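Local structure of uncharacterized protein (Archaeoglobus fulgidus, 3LOT) at residues N115-F121 against Y176-Q180; F154-E158 against N183-M187; S161-K165 against E190-E194. The protein probably cleaves beta-keto acids such as 3-keto-5-aminohexanoate, using a zinc ion held in a TIM-barrel fold. All coordinates share one frame; numbering follows the deposited sequence.

Contact 1. Residues N115-F121 against Y176-Q180; sequences NMGSMNF and YDIGQ
Where the neighbouring parallel barrel strands 111-115 and 170-175 end, near the zinc site of this TIM barrel, the ring of Y176 packs among N115, M119 and F121. M119, a selenomethionine, lays SE over one face of that ring, 3.9 Å from the Y176 centroid, a Met-aromatic contact. Its CG stands between the backbone N and the carbonyl carbon (chi1 65°), and a bend at the end of the chain brings M119 CE to 3.5 Å from Y176 CB. F121 meets the ring obliquely, CE2 3.7 Å from Y176 CE2. In the plane of the Y176 ring, at its edge, N115 OD1 accepts a weak hydrogen bond from Y176 OH (3.3 Å), while N115 ND2 hydrogen-bonds an unidentified molecule, probably from the crystallisation liquor. Q180, extended beyond CG, takes the N-H of Y176 on OE1 at 2.9 Å, the donor well above the amide carbonyl plane, and its NE2 comes within 3.6 Å of M119 SE. With an alanine at Y176, M119 SE and the F121 ring would probably border a gap and N115 OD1 would lose its hydroxyl partner. Because that hydroxyl bond is weak, the ring appears to be placed mainly by packing, its side chain about 6 Å from the zinc at the nearest atoms.

Contact 2. Residues F154-E158 against N183-M187; sequences FKDLE and NTAFM
F154 is the side chain that three residues of helix 178-189 meet. N183 comes at the ring's edge, near its plane, with OD1 3.4 Å from F154 CZ and the amide plane turned 68° from the ring. M187, a selenomethionine, also keeps to the edge: SE lies 4.0 Å from F154 CD1, a Met-aromatic contact made near the ring plane and not over a face. F186 approaches obliquely, its CD2 3.9 Å from F154 CE1, with the two ring planes 76° apart. Bends at chi2 and chi3 fold the M187 chain and carry CE to the backbone of the facing helix, 3.6 Å from E158 N and 3.9 Å from L157 CB. That amide is already occupied, since E158 N bonds F154 O at 2.9 Å, and the methyl simply packs against it.

The two helices, 154-166 and 178-189, are successive outer helices of the TIM barrel, one on each side of strand 170-175 in the chain. Their local axes pass 11.8 Å apart at 51°, a separation bridged by long side chains.

Further out, polar groups hold the first shell in place. N183 ND2 donates to M116 O in the loop after strand 111-115, which fixes the turn of the amide beside F154. E158 OE2 forms a salt bridge with R146 of the second subunit. That subunit also packs L206 on F186, G207 on N183 and N120 on F154.

Contact 3. Residues S161-K165 against E190-E194; sequences SRIFK and EGYLE
Y192 and R162 present edges to one another: NH1 of R162 lies near the plane of the tyrosine ring, 3.9 Å from Y192 CE1, and that carbon in turn lies near the guanidinium plane. The planes are 66° apart and the two side chains run side by side in the same direction, so the charge sits beside the ring and not over a face. S161 OG comes at the ring obliquely, 3.6 Å from Y192 CD1. Outside the two segments, M187 and E158 also touch Y192.

This is the loop that leaves helix 178-189 of the TIM barrel, packed against helix 154-166. G191 ends the helix in a Schellman motif; its positive phi of 91° would jam a side chain against the preceding carbonyl O. The next residue, Y192, then turns its carbonyl to the neighbouring helix, where S161 CB lies 3.5 Å from Y192 O. S161 OG is satisfied by E158 O within its own helix.

The polar join is made by K165. Its chain is extended beyond CG, which carries NZ across to the loop for a hydrogen bond of 3.0 Å to Y192 O, entering from 55° above the carbonyl plane. A water ties in beside it, donating to S161 O at 2.9 Å and weakly to Y192 O. E194 may offset part of the lysine charge, although K165 NZ and E194 OE1 are 4.9 Å apart. A second water accepts from K165 NZ at 2.9 Å and lies 3.0 Å from G191 O.

The three contacts run along one flank of the TIM barrel, and in the chain their segments alternate: the first halves come in order from 115 to 165, the partners from 176 to 194. Contacts 1 and 2 share helix 178-189, with centres 11 Å apart; contacts 2 and 3 share helix 154-166, with centres 9 Å apart. Contacts 1 and 3, with centres 18 Å apart, do not touch. M187 O and Y192 N, probably hydrogen-bonded, join contact 2 to contact 3. The series thus passes from the neighbourhood of the zinc, through the packing of two outer helices, to the partly exposed loop before strand 197-203. Contacts 1 and 2 also meet the second subunit.

Contact 1. Residues N115-F121 against Y176-Q180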
loop_
_atom_site.group_PDB
_atom_site.type_symbol
_atom_site.label_atom_id
_atom_site.label_comp_id
_atom_site.label_asym_id
_atom_site.label_seq_id
_atom_site.Cartn_x
_atom_site.Cartn_y
_atom_site.Cartn_z
ATOM N N ASN D 115 2.873 -25.275 -8.060
ATOM C CA ASN D 115 3.461 -24.000 -8.519
ATOM C C ASN D 115 2.663 -23.246 -9.615
ATOM O O ASN D 115 2.270 -23.827 -10.645
ATOM C CB ASN D 115 4.839 -24.302 -8.983
ATOM C CG ASN D 115 5.678 -24.851 -7.857
ATOM O OD1 ASN D 115 6.185 -24.072 -7.026
ATOM N ND2 ASN D 115 5.819 -26.202 -7.792
HETATM N N MSE D 116 2.401 -21.972 -9.370
HETATM C CA MSE D 116 1.322 -21.267 -10.103
HETATM C C MSE D 116 1.734 -20.366 -11.261
HETATM O O MSE D 116 0.929 -19.546 -11.709
HETATM C CB MSE D 116 0.512 -20.456 -9.100
HETATM C CG MSE D 116 -0.292 -21.275 -8.205
HETATM SE SE MSE D 116 -1.690 -22.206 -9.175
HETATM C CE MSE D 116 -2.401 -20.809 -10.241
ATOM N N GLY D 117 2.936 -20.529 -11.792
ATOM C CA GLY D 117 3.269 -19.869 -13.063
ATOM C C GLY D 117 4.634 -20.222 -13.595
ATOM O O GLY D 117 5.454 -20.751 -12.853
ATOM N N SER D 118 4.875 -19.936 -14.877
ATOM C CA SER D 118 6.178 -20.124 -15.479
ATOM C C SER D 118 7.048 -18.936 -15.070
ATOM O O SER D 118 6.566 -17.808 -14.966
ATOM C CB SER D 118 6.085 -20.212 -16.991
ATOM O OG SER D 118 5.346 -21.320 -17.354
HETATM N N MSE D 119 8.331 -19.172 -14.796
HETATM C CA MSE D 119 9.177 -18.066 -14.318
HETATM C C MSE D 119 10.636 -18.410 -14.527
HETATM O O MSE D 119 10.990 -19.571 -14.586
HETATM C CB MSE D 119 8.910 -17.814 -12.808
HETATM C CG MSE D 119 9.300 -18.953 -11.902
HETATM SE SE MSE D 119 8.720 -18.826 -10.055
HETATM C CE MSE D 119 9.963 -17.441 -9.454
ATOM N N ASN D 120 11.493 -17.393 -14.547
ATOM C CA ASN D 120 12.922 -17.611 -14.301
ATOM C C ASN D 120 13.034 -18.013 -12.854
ATOM O O ASN D 120 12.230 -17.615 -12.027
ATOM C CB ASN D 120 13.742 -16.358 -14.584
ATOM C CG ASN D 120 13.686 -15.944 -16.052
ATOM O OD1 ASN D 120 13.338 -16.748 -16.921
ATOM N ND2 ASN D 120 14.074 -14.714 -16.340
ATOM N N PHE D 121 14.018 -18.827 -12.564
ATOM C CA PHE D 121 14.285 -19.293 -11.228
ATOM C C PHE D 121 15.762 -19.599 -11.205
ATOM O O PHE D 121 16.153 -20.681 -11.545
ATOM C CB PHE D 121 13.437 -20.526 -10.917
ATOM C CG PHE D 121 13.399 -20.872 -9.454
ATOM C CD1 PHE D 121 14.575 -20.938 -8.696
ATOM C CD2 PHE D 121 12.197 -21.162 -8.832
ATOM C CE1 PHE D 121 14.522 -21.287 -7.342
ATOM C CE2 PHE D 121 12.157 -21.496 -7.488
ATOM C CZ PHE D 121 13.304 -21.559 -6.758
ATOM N N TYR D 176 5.036 -17.033 -6.289
ATOM C CA TYR D 176 6.327 -16.335 -6.212
ATOM C C TYR D 176 6.259 -14.886 -6.703
ATOM O O TYR D 176 7.307 -14.212 -6.810
ATOM C CB TYR D 176 7.396 -17.041 -7.052
ATOM C CG TYR D 176 7.741 -18.455 -6.661
ATOM C CD1 TYR D 176 6.896 -19.504 -6.994
ATOM C CD2 TYR D 176 8.943 -18.745 -6.034
ATOM C CE1 TYR D 176 7.219 -20.832 -6.678
ATOM C CE2 TYR D 176 9.280 -20.046 -5.696
ATOM C CZ TYR D 176 8.416 -21.092 -6.029
ATOM O OH TYR D 176 8.739 -22.378 -5.676
ATOM N N ASP D 177 5.052 -14.421 -7.058
ATOM C CA ASP D 177 4.873 -13.067 -7.586
ATOM C C ASP D 177 3.365 -12.729 -7.593
ATOM O O ASP D 177 2.505 -13.610 -7.464
ATOM C CB ASP D 177 5.404 -12.996 -9.026
ATOM C CG ASP D 177 6.059 -11.682 -9.368
ATOM O OD1 ASP D 177 5.776 -10.609 -8.759
ATOM O OD2 ASP D 177 6.886 -11.728 -10.312
ATOM N N ILE D 178 3.075 -11.452 -7.764
ATOM C CA ILE D 178 1.703 -10.944 -7.812
ATOM C C ILE D 178 0.947 -11.580 -8.973
ATOM O O ILE D 178 -0.220 -11.956 -8.829
ATOM C CB ILE D 178 1.676 -9.423 -7.879
ATOM C CG1 ILE D 178 2.433 -8.832 -6.664
ATOM C CG2 ILE D 178 0.207 -8.894 -7.977
ATOM C CD1 ILE D 178 1.895 -9.313 -5.327
ATOM N N GLY D 179 1.579 -11.678 -10.139
ATOM C CA GLY D 179 0.924 -12.280 -11.307
ATOM C C GLY D 179 0.445 -13.697 -11.067
ATOM O O GLY D 179 -0.506 -14.170 -11.680
ATOM N N GLN D 180 1.163 -14.403 -10.209
ATOM C CA GLN D 180 0.826 -15.794 -9.853
ATOM C C GLN D 180 -0.373 -15.901 -8.898
ATOM O O GLN D 180 -1.116 -16.903 -8.902
ATOM C CB GLN D 180 2.065 -16.494 -9.258
ATOM C CG GLN D 180 3.219 -16.606 -10.286
ATOM C CD GLN D 180 4.327 -17.559 -9.885
ATOM O OE1 GLN D 180 4.302 -18.179 -8.817
ATOM N NE2 GLN D 180 5.326 -17.677 -10.750
#

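Contact 2. Residues F154-E158 against N183-M187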
loop_
_atom_site.group_PDB
_atom_site.type_symbol
_atom_site.label_atom_id
_atom_site.label_comp_id
_atom_site.label_asym_id
_atom_site.label_seq_id
_atom_site.Cartn_x
_atom_site.Cartn_y
_atom_site.Cartn_z
ATOM N N PHE D 154 -0.690 -22.617 -18.198
ATOM C CA PHE D 154 -2.075 -22.778 -17.841
ATOM C C PHE D 154 -2.558 -24.160 -18.244
ATOM O O PHE D 154 -3.264 -24.827 -17.491
ATOM C CB PHE D 154 -2.930 -21.661 -18.435
ATOM C CG PHE D 154 -2.773 -20.368 -17.713
ATOM C CD1 PHE D 154 -3.328 -20.191 -16.471
ATOM C CD2 PHE D 154 -2.051 -19.319 -18.272
ATOM C CE1 PHE D 154 -3.186 -18.995 -15.790
ATOM C CE2 PHE D 154 -1.893 -18.130 -17.591
ATOM C CZ PHE D 154 -2.455 -17.977 -16.324
ATOM N N LYS D 155 -2.131 -24.643 -19.403
ATOM C CA LYS D 155 -2.412 -26.034 -19.763
ATOM C C LYS D 155 -1.857 -27.040 -18.743
ATOM O O LYS D 155 -2.525 -28.010 -18.392
ATOM C CB LYS D 155 -1.847 -26.381 -21.143
ATOM C CG LYS D 155 -2.439 -27.677 -21.702
ATOM C CD LYS D 155 -1.894 -27.938 -23.097
ATOM C CE LYS D 155 -2.415 -29.243 -23.681
ATOM N NZ LYS D 155 -1.465 -29.817 -24.723
ATOM N N ASP D 156 -0.615 -26.843 -18.305
ATOM C CA ASP D 156 -0.044 -27.694 -17.242
ATOM C C ASP D 156 -0.928 -27.642 -15.976
ATOM O O ASP D 156 -1.210 -28.664 -15.370
ATOM C CB ASP D 156 1.340 -27.206 -16.815
ATOM C CG ASP D 156 2.430 -27.417 -17.873
ATOM O OD1 ASP D 156 2.289 -28.272 -18.768
ATOM O OD2 ASP D 156 3.460 -26.715 -17.751
ATOM N N LEU D 157 -1.341 -26.443 -15.580
ATOM C CA LEU D 157 -2.076 -26.264 -14.319
ATOM C C LEU D 157 -3.485 -26.884 -14.376
ATOM O O LEU D 157 -3.993 -27.399 -13.373
ATOM C CB LEU D 157 -2.151 -24.777 -13.932
ATOM C CG LEU D 157 -0.778 -24.114 -13.771
ATOM C CD1 LEU D 157 -0.916 -22.614 -13.569
ATOM C CD2 LEU D 157 0.014 -24.783 -12.644
ATOM N N GLU D 158 -4.108 -26.863 -15.549
ATOM C CA GLU D 158 -5.392 -27.490 -15.717
ATOM C C GLU D 158 -5.251 -28.997 -15.453
ATOM O O GLU D 158 -6.024 -29.566 -14.681
ATOM C CB GLU D 158 -5.927 -27.254 -17.128
ATOM C CG GLU D 158 -6.336 -25.819 -17.396
ATOM C CD GLU D 158 -6.588 -25.516 -18.869
ATOM O OE1 GLU D 158 -6.961 -26.442 -19.635
ATOM O OE2 GLU D 158 -6.437 -24.333 -19.262
ATOM N N ASN D 183 -2.916 -15.475 -11.430
ATOM C CA ASN D 183 -3.100 -16.791 -12.054
ATOM C C ASN D 183 -3.993 -17.691 -11.159
ATOM O O ASN D 183 -4.909 -18.381 -11.661
ATOM C CB ASN D 183 -1.780 -17.513 -12.342
ATOM C CG ASN D 183 -0.878 -16.805 -13.379
ATOM O OD1 ASN D 183 -1.265 -15.803 -14.009
ATOM N ND2 ASN D 183 0.375 -17.324 -13.524
ATOM N N THR D 184 -3.704 -17.685 -9.845
ATOM C CA THR D 184 -4.477 -18.462 -8.881
ATOM C C THR D 184 -5.978 -18.108 -8.873
ATOM O O THR D 184 -6.842 -19.017 -8.913
ATOM C CB THR D 184 -3.849 -18.367 -7.496
ATOM O OG1 THR D 184 -2.497 -18.857 -7.576
ATOM C CG2 THR D 184 -4.687 -19.131 -6.456
ATOM N N ALA D 185 -6.277 -16.805 -8.866
ATOM C CA ALA D 185 -7.656 -16.316 -8.938
ATOM C C ALA D 185 -8.358 -16.819 -10.179
ATOM O O ALA D 185 -9.488 -17.281 -10.119
ATOM C CB ALA D 185 -7.716 -14.806 -8.916
ATOM N N PHE D 186 -7.655 -16.756 -11.302
ATOM C CA PHE D 186 -8.224 -17.178 -12.564
ATOM C C PHE D 186 -8.591 -18.656 -12.536
ATOM O O PHE D 186 -9.690 -19.009 -12.938
ATOM C CB PHE D 186 -7.261 -16.856 -13.702
ATOM C CG PHE D 186 -7.647 -17.458 -15.027
ATOM C CD1 PHE D 186 -8.573 -16.843 -15.845
ATOM C CD2 PHE D 186 -7.051 -18.614 -15.467
ATOM C CE1 PHE D 186 -8.905 -17.385 -17.094
ATOM C CE2 PHE D 186 -7.365 -19.149 -16.698
ATOM C CZ PHE D 186 -8.291 -18.536 -17.515
HETATM N N MSE D 187 -7.672 -19.505 -12.088
HETATM C CA MSE D 187 -7.909 -20.954 -12.037
HETATM C C MSE D 187 -9.006 -21.322 -11.044
HETATM O O MSE D 187 -9.783 -22.261 -11.277
HETATM C CB MSE D 187 -6.620 -21.698 -11.657
HETATM C CG MSE D 187 -5.468 -21.653 -12.700
HETATM SE SE MSE D 187 -5.986 -22.404 -14.403
HETATM C CE MSE D 187 -5.965 -24.263 -13.806
#

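Contact 3. Residues S161-K165 against E190-E194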
loop_
_atom_site.group_PDB
_atom_site.type_symbol
_atom_site.label_atom_id
_atom_site.label_comp_id
_atom_site.label_asym_id
_atom_site.label_seq_id
_atom_site.Cartn_x
_atom_site.Cartn_y
_atom_site.Cartn_z
ATOM N N SER D 161 -4.525 -29.731 -11.773
ATOM C CA SER D 161 -5.689 -29.598 -10.929
ATOM C C SER D 161 -6.483 -30.902 -10.964
ATOM O O SER D 161 -6.945 -31.369 -9.924
ATOM C CB SER D 161 -6.544 -28.399 -11.333
ATOM O OG SER D 161 -7.405 -28.698 -12.438
ATOM N N ARG D 162 -6.592 -31.528 -12.139
ATOM C CA ARG D 162 -7.297 -32.778 -12.257
ATOM C C ARG D 162 -6.617 -33.954 -11.593
ATOM O O ARG D 162 -7.272 -34.752 -10.933
ATOM C CB ARG D 162 -7.519 -33.132 -13.712
ATOM C CG ARG D 162 -8.590 -32.273 -14.373
ATOM C CD ARG D 162 -8.925 -32.820 -15.785
ATOM N NE ARG D 162 -7.942 -32.363 -16.783
ATOM C CZ ARG D 162 -7.916 -31.137 -17.329
ATOM N NH1 ARG D 162 -8.825 -30.213 -16.989
ATOM N NH2 ARG D 162 -6.958 -30.826 -18.218
ATOM N N ILE D 163 -5.306 -34.043 -11.759
ATOM C CA ILE D 163 -4.510 -35.058 -11.106
ATOM C C ILE D 163 -4.665 -35.013 -9.573
ATOM O O ILE D 163 -4.819 -36.062 -8.914
ATOM C CB ILE D 163 -3.019 -34.951 -11.517
ATOM C CG1 ILE D 163 -2.832 -35.417 -12.951
ATOM C CG2 ILE D 163 -2.160 -35.804 -10.595
ATOM C CD1 ILE D 163 -1.571 -34.884 -13.620
ATOM N N PHE D 164 -4.651 -33.810 -9.001
ATOM C CA PHE D 164 -4.790 -33.677 -7.541
ATOM C C PHE D 164 -6.162 -34.141 -7.100
ATOM O O PHE D 164 -6.290 -34.891 -6.133
ATOM C CB PHE D 164 -4.533 -32.229 -7.081
ATOM C CG PHE D 164 -3.082 -31.910 -6.877
ATOM C CD1 PHE D 164 -2.154 -32.115 -7.906
ATOM C CD2 PHE D 164 -2.625 -31.390 -5.655
ATOM C CE1 PHE D 164 -0.769 -31.784 -7.725
ATOM C CE2 PHE D 164 -1.268 -31.070 -5.482
ATOM C CZ PHE D 164 -0.349 -31.279 -6.523
ATOM N N LYS D 165 -7.196 -33.735 -7.824
ATOM C CA LYS D 165 -8.556 -34.175 -7.477
ATOM C C LYS D 165 -8.713 -35.689 -7.577
ATOM O O LYS D 165 -9.353 -36.300 -6.746
ATOM C CB LYS D 165 -9.561 -33.490 -8.402
ATOM C CG LYS D 165 -9.871 -32.059 -8.015
ATOM C CD LYS D 165 -10.665 -31.369 -9.086
ATOM C CE LYS D 165 -10.918 -29.914 -8.713
ATOM N NZ LYS D 165 -11.662 -29.229 -9.786
ATOM N N GLU D 190 -12.261 -20.122 -12.678
ATOM C CA GLU D 190 -12.542 -21.004 -13.800
ATOM C C GLU D 190 -13.024 -22.393 -13.361
ATOM O O GLU D 190 -13.409 -23.208 -14.177
ATOM C CB GLU D 190 -11.288 -21.120 -14.673
ATOM C CG GLU D 190 -11.011 -19.883 -15.486
ATOM C CD GLU D 190 -12.018 -19.619 -16.573
ATOM O OE1 GLU D 190 -12.275 -20.554 -17.364
ATOM O OE2 GLU D 190 -12.538 -18.471 -16.670
ATOM N N GLY D 191 -13.024 -22.634 -12.057
ATOM C CA GLY D 191 -13.510 -23.870 -11.506
ATOM C C GLY D 191 -12.472 -24.959 -11.337
ATOM O O GLY D 191 -12.848 -26.054 -11.049
ATOM N N TYR D 192 -11.175 -24.696 -11.526
ATOM C CA TYR D 192 -10.201 -25.797 -11.492
ATOM C C TYR D 192 -9.732 -26.097 -10.070
ATOM O O TYR D 192 -9.436 -27.256 -9.756
ATOM C CB TYR D 192 -8.990 -25.513 -12.359
ATOM C CG TYR D 192 -9.302 -25.457 -13.808
ATOM C CD1 TYR D 192 -9.497 -26.624 -14.545
ATOM C CD2 TYR D 192 -9.375 -24.245 -14.460
ATOM C CE1 TYR D 192 -9.786 -26.563 -15.900
ATOM C CE2 TYR D 192 -9.670 -24.173 -15.808
ATOM C CZ TYR D 192 -9.877 -25.326 -16.509
ATOM O OH TYR D 192 -10.132 -25.219 -17.838
ATOM N N LEU D 193 -9.702 -25.065 -9.224
ATOM C CA LEU D 193 -9.186 -25.191 -7.872
ATOM C C LEU D 193 -10.360 -25.115 -6.897
ATOM O O LEU D 193 -11.170 -24.200 -6.962
ATOM C CB LEU D 193 -8.166 -24.075 -7.627
ATOM C CG LEU D 193 -6.949 -24.082 -8.556
ATOM C CD1 LEU D 193 -6.027 -22.848 -8.300
ATOM C CD2 LEU D 193 -6.138 -25.410 -8.422
ATOM N N GLU D 194 -10.442 -26.051 -5.972
ATOM C CA GLU D 194 -11.568 -26.100 -5.052
ATOM C C GLU D 194 -11.273 -25.348 -3.749
ATOM O O GLU D 194 -10.249 -25.586 -3.097
ATOM C CB GLU D 194 -11.921 -27.566 -4.735
ATOM C CG GLU D 194 -13.281 -27.747 -4.132
ATOM C CD GLU D 194 -14.452 -27.246 -5.030
ATOM O OE1 GLU D 194 -14.264 -27.061 -6.268
ATOM O OE2 GLU D 194 -15.582 -27.042 -4.484
HETATM O O HOH W 1 -7.238 -29.189 -8.074
HETATM O O HOH W 2 -12.638 -26.987 -8.226
#